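Local coordinates for protein minor fimbrium tip subunit Mfa3 (Porphyromonas gingivalis ATCC 33277, PDB 5NF4) that forms part of the tip of the minor (Mfa1) fimbriae, filaments that mediate biofilm formation and adhesion to host cells and to other oral bacteria, at residues Asp67-Leu72 and Phe159-Met164; Ala117-Met122 and Tyr222-Asn227; Asp146-His151 and Asn155-Pro160; Ala197-Asn202 and Val238-Val243. All blocks are in the same frame, centred on the assembly; numbering follows the deposited sequence.

How the contacts relate
Contacts 2 and 4 are wholly buried, whereas contacts 1 and 3 are partly buried. Contacts 1, 2 and 3 cluster, with centres 8 to 12 Å apart: contacts 1 and 3 share Phe-159 and Pro-160, and Asn-118 of contact 2 bonds to backbone atoms of both segments of contact 1. Contact 4 lies about 21 Å from contact 1, centre to centre, but His-151 and Ile-148 of contact 3 pack on residues of 238-243. Chemistry follows position. Contact 4 is methyl against methyl; in contact 2 an isoleucine methyl meets a tyrosine edge and a leucine methyl; neither has a cross-segment hydrogen bond. Contact 1 combines a thioether with a water bridge, and contact 3 relies on side-chain hydrogen bonds and an aromatic pair.

Contact 1: Asp67-Leu72 and Phe159-Met164; sequences DRVHSL and FPMSRM
Met-161 carries the packed side of this contact by reaching across to Arg-68 and Val-69. Its chain runs extended beyond CG (chi2 -177°, chi3 -176°), which takes the thioether away from its own strand: CE comes to 3.7 Å from the carbonyl oxygen Arg-68 O, and SD lies 4.2 Å from Val-69 CG2. The methionine chain passes the valine at a slant, with SD nearest its CG2 methyl. Both residues are buried.

The other side is looser and wetter. No direct hydrogen bond joins the segments; a water donates to Arg-68 O at 3.0 Å and accepts from Phe-159 N at 3.0 Å, spanning backbones whose closest CA atoms, those of Arg-68 and Phe-159, are 8.0 Å apart. Arg-68 O also accepts from Asn-118 ND2, giving this carbonyl two donors. The end of Arg-68 leads away, to Asn-155 O; Asp-67 forms a salt bridge with Arg-194.

The contact joins the lead-in to strand 71-78 to the start of strand 161-170, both strands being antiparallel partners of 109-117. Accordingly, Val-69 and Met-161 both touch Ala-117 of that middle strand, while Met-161 also packs on Leu-192 of strand 180-205 and Ala-49 of strand 41-49.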
loop_
_atom_site.group_PDB
_atom_site.type_symbol
_atom_site.label_atom_id
_atom_site.label_comp_id
_atom_site.label_asym_id
_atom_site.label_seq_id
_atom_site.Cartn_x
_atom_site.Cartn_y
_atom_site.Cartn_z
ATOM N N ASP A 67 -8.079 -8.237 -0.270
ATOM C CA ASP A 67 -7.735 -8.606 -1.648
ATOM C C ASP A 67 -8.787 -8.216 -2.677
ATOM O O ASP A 67 -8.603 -8.437 -3.874
ATOM C CB ASP A 67 -7.518 -10.121 -1.713
ATOM C CG ASP A 67 -6.496 -10.603 -0.713
ATOM O OD1 ASP A 67 -5.539 -9.851 -0.435
ATOM O OD2 ASP A 67 -6.646 -11.727 -0.199
ATOM N N ARG A 68 -9.909 -7.682 -2.221
ATOM C CA ARG A 68 -11.048 -7.493 -3.111
ATOM C C ARG A 68 -10.843 -6.296 -3.998
ATOM O O ARG A 68 -10.425 -5.237 -3.540
ATOM C CB ARG A 68 -12.342 -7.331 -2.316
ATOM C CG ARG A 68 -12.973 -8.645 -1.917
ATOM C CD ARG A 68 -14.280 -8.454 -1.172
ATOM N NE ARG A 68 -14.731 -9.702 -0.554
ATOM C CZ ARG A 68 -15.956 -9.914 -0.087
ATOM N NH1 ARG A 68 -16.887 -8.969 -0.175
ATOM N NH2 ARG A 68 -16.255 -11.088 0.455
ATOM N N VAL A 69 -11.123 -6.491 -5.284
ATOM C CA VAL A 69 -11.087 -5.417 -6.241
ATOM C C VAL A 69 -12.515 -5.193 -6.713
ATOM O O VAL A 69 -13.023 -5.943 -7.544
ATOM C CB VAL A 69 -10.177 -5.737 -7.441
ATOM C CG1 VAL A 69 -10.088 -4.523 -8.357
ATOM C CG2 VAL A 69 -8.782 -6.161 -6.961
ATOM N N HIS A 70 -13.120 -4.126 -6.201
ATOM C CA HIS A 70 -14.526 -3.783 -6.440
ATOM C C HIS A 70 -14.746 -3.032 -7.744
ATOM O O HIS A 70 -15.788 -3.159 -8.374
ATOM C CB HIS A 70 -15.038 -2.921 -5.288
ATOM C CG HIS A 70 -15.085 -3.648 -3.986
ATOM N ND1 HIS A 70 -14.034 -3.644 -3.094
ATOM C CD2 HIS A 70 -16.043 -4.437 -3.444
ATOM C CE1 HIS A 70 -14.359 -4.382 -2.046
ATOM N NE2 HIS A 70 -15.570 -4.880 -2.236
ATOM N N SER A 71 -13.773 -2.217 -8.099
ATOM C CA SER A 71 -13.776 -1.528 -9.381
ATOM C C SER A 71 -12.363 -1.429 -9.894
ATOM O O SER A 71 -11.414 -1.401 -9.122
ATOM C CB SER A 71 -14.388 -0.136 -9.267
ATOM O OG SER A 71 -13.535 0.720 -8.520
ATOM N N LEU A 72 -12.225 -1.359 -11.211
ATOM C CA LEU A 72 -10.926 -1.264 -11.838
ATOM C C LEU A 72 -11.014 -0.432 -13.110
ATOM O O LEU A 72 -11.735 -0.802 -14.032
ATOM C CB LEU A 72 -10.397 -2.665 -12.169
ATOM C CG LEU A 72 -9.045 -2.696 -12.886
ATOM C CD1 LEU A 72 -7.947 -2.148 -11.976
ATOM C CD2 LEU A 72 -8.733 -4.100 -13.383
ATOM N N PHE A 159 -9.349 -1.487 -0.334
ATOM C CA PHE A 159 -8.181 -0.594 -0.341
ATOM C C PHE A 159 -7.920 -0.063 -1.733
ATOM O O PHE A 159 -7.963 -0.833 -2.682
ATOM C CB PHE A 159 -6.910 -1.334 0.122
ATOM C CG PHE A 159 -6.917 -1.772 1.542
ATOM C CD1 PHE A 159 -7.163 -0.873 2.576
ATOM C CD2 PHE A 159 -6.591 -3.075 1.858
ATOM C CE1 PHE A 159 -7.144 -1.300 3.894
ATOM C CE2 PHE A 159 -6.564 -3.498 3.145
ATOM C CZ PHE A 159 -6.845 -2.601 4.182
ATOM N N PRO A 160 -7.606 1.237 -1.884
ATOM C CA PRO A 160 -7.110 1.690 -3.191
ATOM C C PRO A 160 -5.893 0.918 -3.636
ATOM O O PRO A 160 -5.027 0.582 -2.822
ATOM C CB PRO A 160 -6.761 3.168 -2.964
ATOM C CG PRO A 160 -7.627 3.583 -1.776
ATOM C CD PRO A 160 -7.698 2.337 -0.905
ATOM N N MET A 161 -5.840 0.610 -4.936
ATOM C CA MET A 161 -4.702 -0.102 -5.521
ATOM C C MET A 161 -4.382 0.503 -6.880
ATOM O O MET A 161 -5.229 1.144 -7.504
ATOM C CB MET A 161 -4.980 -1.589 -5.683
ATOM C CG MET A 161 -5.693 -2.224 -4.547
ATOM S SD MET A 161 -5.856 -3.981 -4.885
ATOM C CE MET A 161 -6.837 -4.510 -3.477
ATOM N N SER A 162 -3.139 0.349 -7.310
ATOM C CA SER A 162 -2.794 0.786 -8.649
ATOM C C SER A 162 -1.611 0.066 -9.219
ATOM O O SER A 162 -0.855 -0.626 -8.517
ATOM C CB SER A 162 -2.497 2.272 -8.626
ATOM O OG SER A 162 -1.362 2.479 -7.799
ATOM N N ARG A 163 -1.432 0.247 -10.518
ATOM C CA ARG A 163 -0.204 -0.182 -11.142
ATOM C C ARG A 163 -0.085 0.559 -12.456
ATOM O O ARG A 163 -1.096 0.862 -13.079
ATOM C CB ARG A 163 -0.200 -1.692 -11.346
ATOM C CG ARG A 163 1.162 -2.275 -11.693
ATOM C CD ARG A 163 2.103 -2.323 -10.523
ATOM N NE ARG A 163 3.397 -2.755 -11.015
ATOM C CZ ARG A 163 3.841 -4.005 -11.007
ATOM N NH1 ARG A 163 3.123 -4.984 -10.468
ATOM N NH2 ARG A 163 5.029 -4.267 -11.533
ATOM N N MET A 164 1.136 0.907 -12.834
ATOM C CA MET A 164 1.352 1.482 -14.153
ATOM C C MET A 164 2.541 0.850 -14.839
ATOM O O MET A 164 3.539 0.456 -14.206
ATOM C CB MET A 164 1.484 3.018 -14.072
ATOM C CG MET A 164 2.653 3.582 -13.366
ATOM S SD MET A 164 2.669 5.407 -13.487
ATOM C CE MET A 164 3.336 5.589 -15.147
HETATM O O HOH W 1 -9.351 -4.384 -0.894
#

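Contact 2: Ala117-Met122 and Tyr222-Asn227; sequences ANIPNM and YRLVPN
Ile-119, the first residue of a type II beta turn that runs to Met-122, points its side chain at Tyr-222 and Leu-224. The turn is closed by Met-122 N donating to Ile-119 O at 3.1 Å and leads from strand 109-117 into helix 122-126.

One methyl, Ile-119 CD1, makes the closest approaches to both partners. It comes to the tyrosine at the rim of the ring, near the ring plane, rather than over a face; Ile-119 CD1 is 4.0 Å from Tyr-222 CE1. The isoleucine and tyrosine side chains run antiparallel past one another, which brings CD1 beside the phenol end. With chi1 at 72°, Tyr-222 CG stands between its own backbone N and carbonyl carbon, and the ring extends from there toward the isoleucine. Two residues on from Tyr-222, Leu-224 CD2 meets the same Ile-119 CD1 at 4.0 Å, so the methyl is shared by an aromatic edge and a branched aliphatic tip.

All three residues are buried, and Ile-119 links the turn to the end of strand 221-222. Around them, Leu-224 packs on Phe-138 of helix 132-140, and Tyr-222 packs on Pro-160, at the loop before strand 161-170. The shortest approach is between a carbon and an oxygen: Ile-119 CD1 lies 3.2 Å from Tyr-222 OH.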
loop_
_atom_site.group_PDB
_atom_site.type_symbol
_atom_site.label_atom_id
_atom_site.label_comp_id
_atom_site.label_asym_id
_atom_site.label_seq_id
_atom_site.Cartn_x
_atom_site.Cartn_y
_atom_site.Cartn_z
ATOM N N ALA A 117 -7.680 0.925 -8.928
ATOM C CA ALA A 117 -8.732 0.110 -8.368
ATOM C C ALA A 117 -9.279 0.716 -7.089
ATOM O O ALA A 117 -8.536 1.378 -6.364
ATOM C CB ALA A 117 -8.236 -1.294 -8.079
ATOM N N ASN A 118 -10.579 0.511 -6.888
ATOM C CA ASN A 118 -11.255 0.893 -5.650
ATOM C C ASN A 118 -11.187 2.388 -5.326
ATOM O O ASN A 118 -11.211 2.784 -4.167
ATOM C CB ASN A 118 -10.660 0.087 -4.508
ATOM C CG ASN A 118 -10.944 -1.393 -4.646
ATOM O OD1 ASN A 118 -11.891 -1.780 -5.337
ATOM N ND2 ASN A 118 -10.162 -2.229 -3.950
ATOM N N ILE A 119 -11.135 3.207 -6.351
ATOM C CA ILE A 119 -11.209 4.653 -6.185
ATOM C C ILE A 119 -12.663 5.112 -6.357
ATOM O O ILE A 119 -13.312 4.816 -7.360
ATOM C CB ILE A 119 -10.263 5.346 -7.196
ATOM C CG1 ILE A 119 -8.802 5.014 -6.863
ATOM C CG2 ILE A 119 -10.485 6.853 -7.233
ATOM C CD1 ILE A 119 -8.359 5.413 -5.454
ATOM N N PRO A 120 -13.214 5.817 -5.350
ATOM C CA PRO A 120 -14.601 6.281 -5.474
ATOM C C PRO A 120 -14.865 7.097 -6.735
ATOM O O PRO A 120 -14.137 8.075 -7.013
ATOM C CB PRO A 120 -14.787 7.161 -4.232
ATOM C CG PRO A 120 -13.800 6.653 -3.271
ATOM C CD PRO A 120 -12.620 6.213 -4.066
ATOM N N ASN A 121 -15.916 6.695 -7.448
ATOM C CA ASN A 121 -16.349 7.321 -8.698
ATOM C C ASN A 121 -15.239 7.516 -9.721
ATOM O O ASN A 121 -15.230 8.482 -10.469
ATOM C CB ASN A 121 -17.026 8.650 -8.394
ATOM C CG ASN A 121 -18.439 8.462 -7.914
ATOM O OD1 ASN A 121 -19.205 7.763 -8.539
ATOM N ND2 ASN A 121 -18.780 9.045 -6.773
ATOM N N MET A 122 -14.329 6.551 -9.777
ATOM C CA MET A 122 -13.293 6.543 -10.779
ATOM C C MET A 122 -13.871 6.600 -12.193
ATOM O O MET A 122 -13.247 7.186 -13.086
ATOM C CB MET A 122 -12.406 5.305 -10.615
ATOM C CG MET A 122 -11.215 5.301 -11.516
ATOM S SD MET A 122 -10.102 6.651 -11.186
ATOM C CE MET A 122 -9.347 6.824 -12.800
ATOM N N TYR A 222 -2.744 8.890 0.983
ATOM C CA TYR A 222 -2.166 7.951 0.052
ATOM C C TYR A 222 -1.984 8.607 -1.309
ATOM O O TYR A 222 -2.516 9.678 -1.614
ATOM C CB TYR A 222 -3.023 6.710 -0.052
ATOM C CG TYR A 222 -4.346 6.817 -0.778
ATOM C CD1 TYR A 222 -4.436 6.594 -2.156
ATOM C CD2 TYR A 222 -5.508 7.080 -0.099
ATOM C CE1 TYR A 222 -5.633 6.680 -2.799
ATOM C CE2 TYR A 222 -6.723 7.166 -0.740
ATOM C CZ TYR A 222 -6.771 6.954 -2.106
ATOM O OH TYR A 222 -7.957 7.017 -2.771
ATOM N N ARG A 223 -1.226 7.910 -2.133
ATOM C CA ARG A 223 -0.933 8.361 -3.479
ATOM C C ARG A 223 -0.913 7.166 -4.400
ATOM O O ARG A 223 -0.430 6.114 -4.008
ATOM C CB ARG A 223 0.425 9.068 -3.482
ATOM C CG ARG A 223 0.702 9.917 -4.681
ATOM C CD ARG A 223 2.179 10.404 -4.708
ATOM N NE ARG A 223 2.407 11.644 -5.480
ATOM C CZ ARG A 223 3.537 11.976 -6.094
ATOM N NH1 ARG A 223 4.562 11.136 -6.132
ATOM N NH2 ARG A 223 3.640 13.159 -6.697
ATOM N N LEU A 224 -1.414 7.323 -5.615
ATOM C CA LEU A 224 -1.529 6.175 -6.522
ATOM C C LEU A 224 -0.220 5.824 -7.236
ATOM O O LEU A 224 -0.124 4.779 -7.916
ATOM C CB LEU A 224 -2.621 6.419 -7.552
ATOM C CG LEU A 224 -4.025 6.445 -6.964
ATOM C CD1 LEU A 224 -4.975 7.029 -7.964
ATOM C CD2 LEU A 224 -4.482 5.036 -6.494
ATOM N N VAL A 225 0.779 6.687 -7.104
ATOM C CA VAL A 225 2.147 6.321 -7.478
ATOM C C VAL A 225 3.038 6.618 -6.307
ATOM O O VAL A 225 2.699 7.429 -5.438
ATOM C CB VAL A 225 2.663 7.083 -8.710
ATOM C CG1 VAL A 225 2.030 6.552 -9.930
ATOM C CG2 VAL A 225 2.440 8.592 -8.548
ATOM N N PRO A 226 4.185 5.954 -6.251
ATOM C CA PRO A 226 5.042 6.147 -5.076
ATOM C C PRO A 226 5.386 7.597 -4.739
ATOM O O PRO A 226 5.594 8.437 -5.610
ATOM C CB PRO A 226 6.308 5.370 -5.451
ATOM C CG PRO A 226 5.840 4.322 -6.361
ATOM C CD PRO A 226 4.728 4.939 -7.171
ATOM N N ASN A 227 5.456 7.844 -3.435
ATOM C CA ASN A 227 5.838 9.120 -2.858
ATOM C C ASN A 227 7.332 9.364 -3.004
ATOM O O ASN A 227 8.126 8.435 -2.875
ATOM C CB ASN A 227 5.479 9.158 -1.368
ATOM C CG ASN A 227 3.997 9.259 -1.112
ATOM O OD1 ASN A 227 3.441 10.347 -1.113
ATOM N ND2 ASN A 227 3.353 8.125 -0.869
#

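Contact 3: Asp146-His151 and Asn155-Pro160; sequences DPIHYH and NNNGFP
Asn-157 links the two pieces of this loop, its backbone O accepting from His-149 and its side-chain amide donating to Asp-146. His-149 NE2 donates to the backbone oxygen Asn-157 O at 3.1 Å in a nearly straight bond (166°). The acceptor lies close to the imidazole plane, but the donor sits above the carbonyl plane and is not on a lone pair.

The amide of Asn-157, with CG anti to the backbone N (chi1 -171°), extends to the carboxylate: Asn-157 ND2 donates to Asp-146 OD2 at 3.0 Å. The oxygen lies in the amide plane, whereas the nitrogen approaches from above the carboxylate. The second oxygen, Asp-146 OD1, accepts from Ile-148 N at 3.1 Å, an Asx turn at the start of the 3-10 segment 147-150. Both carboxylate oxygens are therefore engaged.

Phe-159 holds the imidazole from one face. Its edge is turned to that face in an edge-to-face pair, with the planes at 60° and His-149 CG 3.8 Å from Phe-159 CD1.

The loop leads from strand 143-144 into strand 161-170. Around it, Phe-159 also meets the Tyr-252 ring, Pro-160 pairs through its backbone with Val-195 of strand 180-205, and Ile-148 packs on Arg-241 of strand 238-242.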
loop_
_atom_site.group_PDB
_atom_site.type_symbol
_atom_site.label_atom_id
_atom_site.label_comp_id
_atom_site.label_asym_id
_atom_site.label_seq_id
_atom_site.Cartn_x
_atom_site.Cartn_y
_atom_site.Cartn_z
ATOM N N ASP A 146 -9.587 6.839 3.533
ATOM C CA ASP A 146 -10.832 6.574 4.277
ATOM C C ASP A 146 -10.526 6.141 5.738
ATOM O O ASP A 146 -9.720 5.243 5.966
ATOM C CB ASP A 146 -11.634 5.499 3.525
ATOM C CG ASP A 146 -13.067 5.338 4.042
ATOM O OD1 ASP A 146 -13.277 5.287 5.273
ATOM O OD2 ASP A 146 -14.002 5.212 3.207
ATOM N N PRO A 147 -11.135 6.806 6.744
ATOM C CA PRO A 147 -10.890 6.445 8.154
ATOM C C PRO A 147 -10.969 4.930 8.470
ATOM O O PRO A 147 -10.204 4.411 9.305
ATOM C CB PRO A 147 -11.995 7.197 8.899
ATOM C CG PRO A 147 -12.228 8.419 8.040
ATOM C CD PRO A 147 -12.122 7.895 6.615
ATOM N N ILE A 148 -11.890 4.231 7.825
ATOM C CA ILE A 148 -12.041 2.815 8.138
ATOM C C ILE A 148 -10.810 2.008 7.655
ATOM O O ILE A 148 -10.502 0.956 8.229
ATOM C CB ILE A 148 -13.353 2.252 7.546
ATOM C CG1 ILE A 148 -13.697 0.912 8.209
ATOM C CG2 ILE A 148 -13.285 2.037 6.068
ATOM C CD1 ILE A 148 -13.932 0.990 9.715
ATOM N N HIS A 149 -10.087 2.512 6.665
ATOM C CA HIS A 149 -8.978 1.749 6.099
ATOM C C HIS A 149 -7.727 1.700 6.964
ATOM O O HIS A 149 -6.837 0.905 6.683
ATOM C CB HIS A 149 -8.624 2.269 4.697
ATOM C CG HIS A 149 -9.613 1.834 3.676
ATOM N ND1 HIS A 149 -9.835 2.510 2.495
ATOM C CD2 HIS A 149 -10.497 0.805 3.693
ATOM C CE1 HIS A 149 -10.780 1.885 1.808
ATOM N NE2 HIS A 149 -11.201 0.849 2.517
ATOM N N TYR A 150 -7.649 2.489 8.040
ATOM C CA TYR A 150 -6.571 2.272 8.996
ATOM C C TYR A 150 -6.843 1.022 9.851
ATOM O O TYR A 150 -5.964 0.531 10.592
ATOM C CB TYR A 150 -6.385 3.515 9.900
ATOM C CG TYR A 150 -5.942 4.771 9.186
ATOM C CD1 TYR A 150 -4.599 5.061 8.995
ATOM C CD2 TYR A 150 -6.869 5.698 8.719
ATOM C CE1 TYR A 150 -4.212 6.213 8.324
ATOM C CE2 TYR A 150 -6.472 6.848 8.061
ATOM C CZ TYR A 150 -5.141 7.102 7.881
ATOM O OH TYR A 150 -4.765 8.241 7.218
ATOM N N HIS A 151 -8.085 0.536 9.806
ATOM C CA HIS A 151 -8.486 -0.624 10.559
ATOM C C HIS A 151 -8.703 -1.868 9.721
ATOM O O HIS A 151 -8.327 -2.962 10.121
ATOM C CB HIS A 151 -9.791 -0.354 11.309
ATOM C CG HIS A 151 -9.703 0.750 12.307
ATOM N ND1 HIS A 151 -9.072 0.603 13.524
ATOM C CD2 HIS A 151 -10.178 2.017 12.278
ATOM C CE1 HIS A 151 -9.168 1.733 14.202
ATOM N NE2 HIS A 151 -9.822 2.609 13.465
ATOM N N ASN A 155 -16.487 -5.384 3.286
ATOM C CA ASN A 155 -17.093 -6.137 2.205
ATOM C C ASN A 155 -17.336 -5.270 0.964
ATOM O O ASN A 155 -17.195 -5.748 -0.161
ATOM C CB ASN A 155 -18.402 -6.783 2.691
ATOM C CG ASN A 155 -19.370 -5.779 3.266
ATOM O OD1 ASN A 155 -18.972 -4.763 3.841
ATOM N ND2 ASN A 155 -20.659 -6.061 3.117
ATOM N N ASN A 156 -17.653 -3.990 1.159
ATOM C CA ASN A 156 -17.971 -3.095 0.032
ATOM C C ASN A 156 -16.998 -1.928 -0.167
ATOM O O ASN A 156 -17.193 -1.088 -1.051
ATOM C CB ASN A 156 -19.373 -2.538 0.215
ATOM C CG ASN A 156 -20.402 -3.636 0.375
ATOM O OD1 ASN A 156 -20.337 -4.662 -0.303
ATOM N ND2 ASN A 156 -21.338 -3.441 1.293
ATOM N N ASN A 157 -15.949 -1.872 0.641
ATOM C CA ASN A 157 -14.998 -0.764 0.548
ATOM C C ASN A 157 -13.567 -1.269 0.608
ATOM O O ASN A 157 -13.024 -1.461 1.698
ATOM C CB ASN A 157 -15.282 0.226 1.685
ATOM C CG ASN A 157 -14.499 1.505 1.565
ATOM O OD1 ASN A 157 -13.707 1.680 0.648
ATOM N ND2 ASN A 157 -14.717 2.412 2.512
ATOM N N GLY A 158 -12.981 -1.531 -0.553
ATOM C CA GLY A 158 -11.655 -2.101 -0.616
ATOM C C GLY A 158 -10.586 -1.046 -0.555
ATOM O O GLY A 158 -10.861 0.156 -0.741
ATOM N N PHE A 159 -9.349 -1.487 -0.334
ATOM C CA PHE A 159 -8.181 -0.594 -0.341
ATOM C C PHE A 159 -7.920 -0.063 -1.733
ATOM O O PHE A 159 -7.963 -0.833 -2.682
ATOM C CB PHE A 159 -6.910 -1.334 0.122
ATOM C CG PHE A 159 -6.917 -1.772 1.542
ATOM C CD1 PHE A 159 -7.163 -0.873 2.576
ATOM C CD2 PHE A 159 -6.591 -3.075 1.858
ATOM C CE1 PHE A 159 -7.144 -1.300 3.894
ATOM C CE2 PHE A 159 -6.564 -3.498 3.145
ATOM C CZ PHE A 159 -6.845 -2.601 4.182
ATOM N N PRO A 160 -7.606 1.237 -1.884
ATOM C CA PRO A 160 -7.110 1.690 -3.191
ATOM C C PRO A 160 -5.893 0.918 -3.636
ATOM O O PRO A 160 -5.027 0.582 -2.822
ATOM C CB PRO A 160 -6.761 3.168 -2.964
ATOM C CG PRO A 160 -7.627 3.583 -1.776
ATOM C CD PRO A 160 -7.698 2.337 -0.905
#

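Contact 4: Ala197-Asn202 and Val238-Val243; sequences AKLDVN and VELRRV
Leu-240 overlaps Leu-199 and Val-201 with one methyl: Leu-240 CD1 lies 4.1 Å from Leu-199 CD2, and the same CD1 lies 4.1 Å from Val-201 CG2. In each case the side chains cross at about a right angle. Leu-199 and Val-201, two residues apart, lie on the same face of strand 180-205, and CD1 touches a methyl of each.

Leu-240 sits at the break in strand 238-242, between the pieces 238-239 and 241-242. Its CG stands opposite the carbonyl carbon (chi1 -57°), a setting that places CD1 against the two methyls. The closest CA atoms, those of Val-201 and Leu-240, are still 8.8 Å apart, a separation that fits the intervening strand 248-254, which pairs antiparallel with both 180-205 and 238-242. Leu-199 bonds through its backbone to Gly-251 there.

On strand 210-216, Ile-213 touches Val-201 and Leu-240, and Leu-215 touches Leu-240. The contact is thus a hydrophobic patch on a sheet face. With all three residues buried and no hydrogen bond across the segments, its cohesion probably rests on shape fit and exclusion of water, without the directional control of polar pairing.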
loop_
_atom_site.group_PDB
_atom_site.type_symbol
_atom_site.label_atom_id
_atom_site.label_comp_id
_atom_site.label_asym_id
_atom_site.label_seq_id
_atom_site.Cartn_x
_atom_site.Cartn_y
_atom_site.Cartn_z
ATOM N N ALA A 197 0.350 -0.146 3.643
ATOM C CA ALA A 197 1.109 -1.235 4.254
ATOM C C ALA A 197 0.246 -1.904 5.337
ATOM O O ALA A 197 -0.709 -1.308 5.815
ATOM C CB ALA A 197 2.427 -0.704 4.864
ATOM N N LYS A 198 0.584 -3.138 5.697
ATOM C CA LYS A 198 -0.126 -3.871 6.743
ATOM C C LYS A 198 0.772 -3.987 7.957
ATOM O O LYS A 198 1.922 -4.437 7.853
ATOM C CB LYS A 198 -0.536 -5.236 6.215
ATOM C CG LYS A 198 -1.235 -6.166 7.192
ATOM C CD LYS A 198 -1.640 -7.465 6.497
ATOM C CE LYS A 198 -2.339 -8.420 7.432
ATOM N NZ LYS A 198 -2.927 -9.570 6.701
ATOM N N LEU A 199 0.235 -3.584 9.110
ATOM C CA LEU A 199 0.945 -3.686 10.364
ATOM C C LEU A 199 0.333 -4.832 11.141
ATOM O O LEU A 199 -0.877 -4.876 11.334
ATOM C CB LEU A 199 0.847 -2.383 11.152
ATOM C CG LEU A 199 1.430 -2.406 12.568
ATOM C CD1 LEU A 199 2.957 -2.608 12.541
ATOM C CD2 LEU A 199 1.082 -1.127 13.287
ATOM N N ASP A 200 1.186 -5.756 11.568
ATOM C CA ASP A 200 0.779 -7.051 12.057
ATOM C C ASP A 200 1.500 -7.308 13.377
ATOM O O ASP A 200 2.666 -7.665 13.372
ATOM C CB ASP A 200 1.140 -8.101 10.993
ATOM C CG ASP A 200 0.525 -9.448 11.233
ATOM O OD1 ASP A 200 0.164 -9.774 12.385
ATOM O OD2 ASP A 200 0.421 -10.211 10.237
ATOM N N VAL A 201 0.822 -7.089 14.502
ATOM C CA VAL A 201 1.444 -7.216 15.824
ATOM C C VAL A 201 0.909 -8.430 16.591
ATOM O O VAL A 201 -0.288 -8.569 16.855
ATOM C CB VAL A 201 1.234 -5.919 16.643
ATOM C CG1 VAL A 201 1.843 -6.041 18.020
ATOM C CG2 VAL A 201 1.848 -4.724 15.915
ATOM N N ASN A 202 1.834 -9.317 16.943
ATOM C CA ASN A 202 1.507 -10.579 17.557
ATOM C C ASN A 202 2.120 -10.720 18.943
ATOM O O ASN A 202 3.338 -10.611 19.105
ATOM C CB ASN A 202 1.980 -11.722 16.662
ATOM C CG ASN A 202 1.324 -11.687 15.274
ATOM O OD1 ASN A 202 0.291 -12.319 15.052
ATOM N ND2 ASN A 202 1.896 -10.924 14.368
ATOM N N VAL A 238 -4.470 5.492 15.986
ATOM C CA VAL A 238 -5.326 4.406 15.564
ATOM C C VAL A 238 -5.209 3.204 16.493
ATOM O O VAL A 238 -4.163 2.558 16.491
ATOM C CB VAL A 238 -4.919 3.969 14.137
ATOM C CG1 VAL A 238 -5.767 2.775 13.633
ATOM C CG2 VAL A 238 -5.003 5.131 13.197
ATOM N N GLU A 239 -6.248 2.892 17.268
ATOM C CA GLU A 239 -6.215 1.723 18.128
ATOM C C GLU A 239 -6.325 0.505 17.211
ATOM O O GLU A 239 -7.270 0.405 16.436
ATOM C CB GLU A 239 -7.333 1.759 19.169
ATOM C CG GLU A 239 -7.116 0.729 20.253
ATOM C CD GLU A 239 -8.174 0.771 21.341
ATOM O OE1 GLU A 239 -8.325 -0.248 22.038
ATOM O OE2 GLU A 239 -8.843 1.814 21.500
ATOM N N LEU A 240 -5.342 -0.390 17.254
ATOM C CA LEU A 240 -5.356 -1.583 16.388
ATOM C C LEU A 240 -6.495 -2.532 16.704
ATOM O O LEU A 240 -7.026 -2.547 17.801
ATOM C CB LEU A 240 -4.032 -2.347 16.479
ATOM C CG LEU A 240 -2.761 -1.552 16.131
ATOM C CD1 LEU A 240 -1.587 -2.505 16.012
ATOM C CD2 LEU A 240 -2.872 -0.697 14.858
ATOM N N ARG A 241 -6.875 -3.336 15.725
ATOM C CA ARG A 241 -8.012 -4.215 15.892
ATOM C C ARG A 241 -7.546 -5.636 16.125
ATOM O O ARG A 241 -6.751 -6.187 15.359
ATOM C CB ARG A 241 -8.940 -4.129 14.678
ATOM C CG ARG A 241 -9.731 -2.824 14.649
ATOM C CD ARG A 241 -10.924 -2.892 13.713
ATOM N NE ARG A 241 -11.630 -1.611 13.634
ATOM C CZ ARG A 241 -12.629 -1.349 12.793
ATOM N NH1 ARG A 241 -13.060 -2.281 11.949
ATOM N NH2 ARG A 241 -13.201 -0.151 12.793
ATOM N N ARG A 242 -8.048 -6.209 17.199
ATOM C CA ARG A 242 -7.743 -7.578 17.551
ATOM C C ARG A 242 -8.451 -8.515 16.603
ATOM O O ARG A 242 -9.641 -8.374 16.363
ATOM C CB ARG A 242 -8.157 -7.871 18.978
ATOM C CG ARG A 242 -7.731 -9.239 19.487
ATOM C CD ARG A 242 -8.246 -9.521 20.899
ATOM N NE ARG A 242 -7.454 -10.586 21.491
ATOM C CZ ARG A 242 -7.146 -10.683 22.775
ATOM N NH1 ARG A 242 -7.603 -9.794 23.660
ATOM N NH2 ARG A 242 -6.380 -11.688 23.169
ATOM N N VAL A 243 -7.709 -9.464 16.055
ATOM C CA VAL A 243 -8.299 -10.513 15.238
ATOM C C VAL A 243 -8.993 -11.506 16.156
ATOM O O VAL A 243 -8.366 -12.411 16.726
ATOM C CB VAL A 243 -7.233 -11.192 14.355
ATOM C CG1 VAL A 243 -7.841 -12.364 13.582
ATOM C CG2 VAL A 243 -6.619 -10.161 13.419
#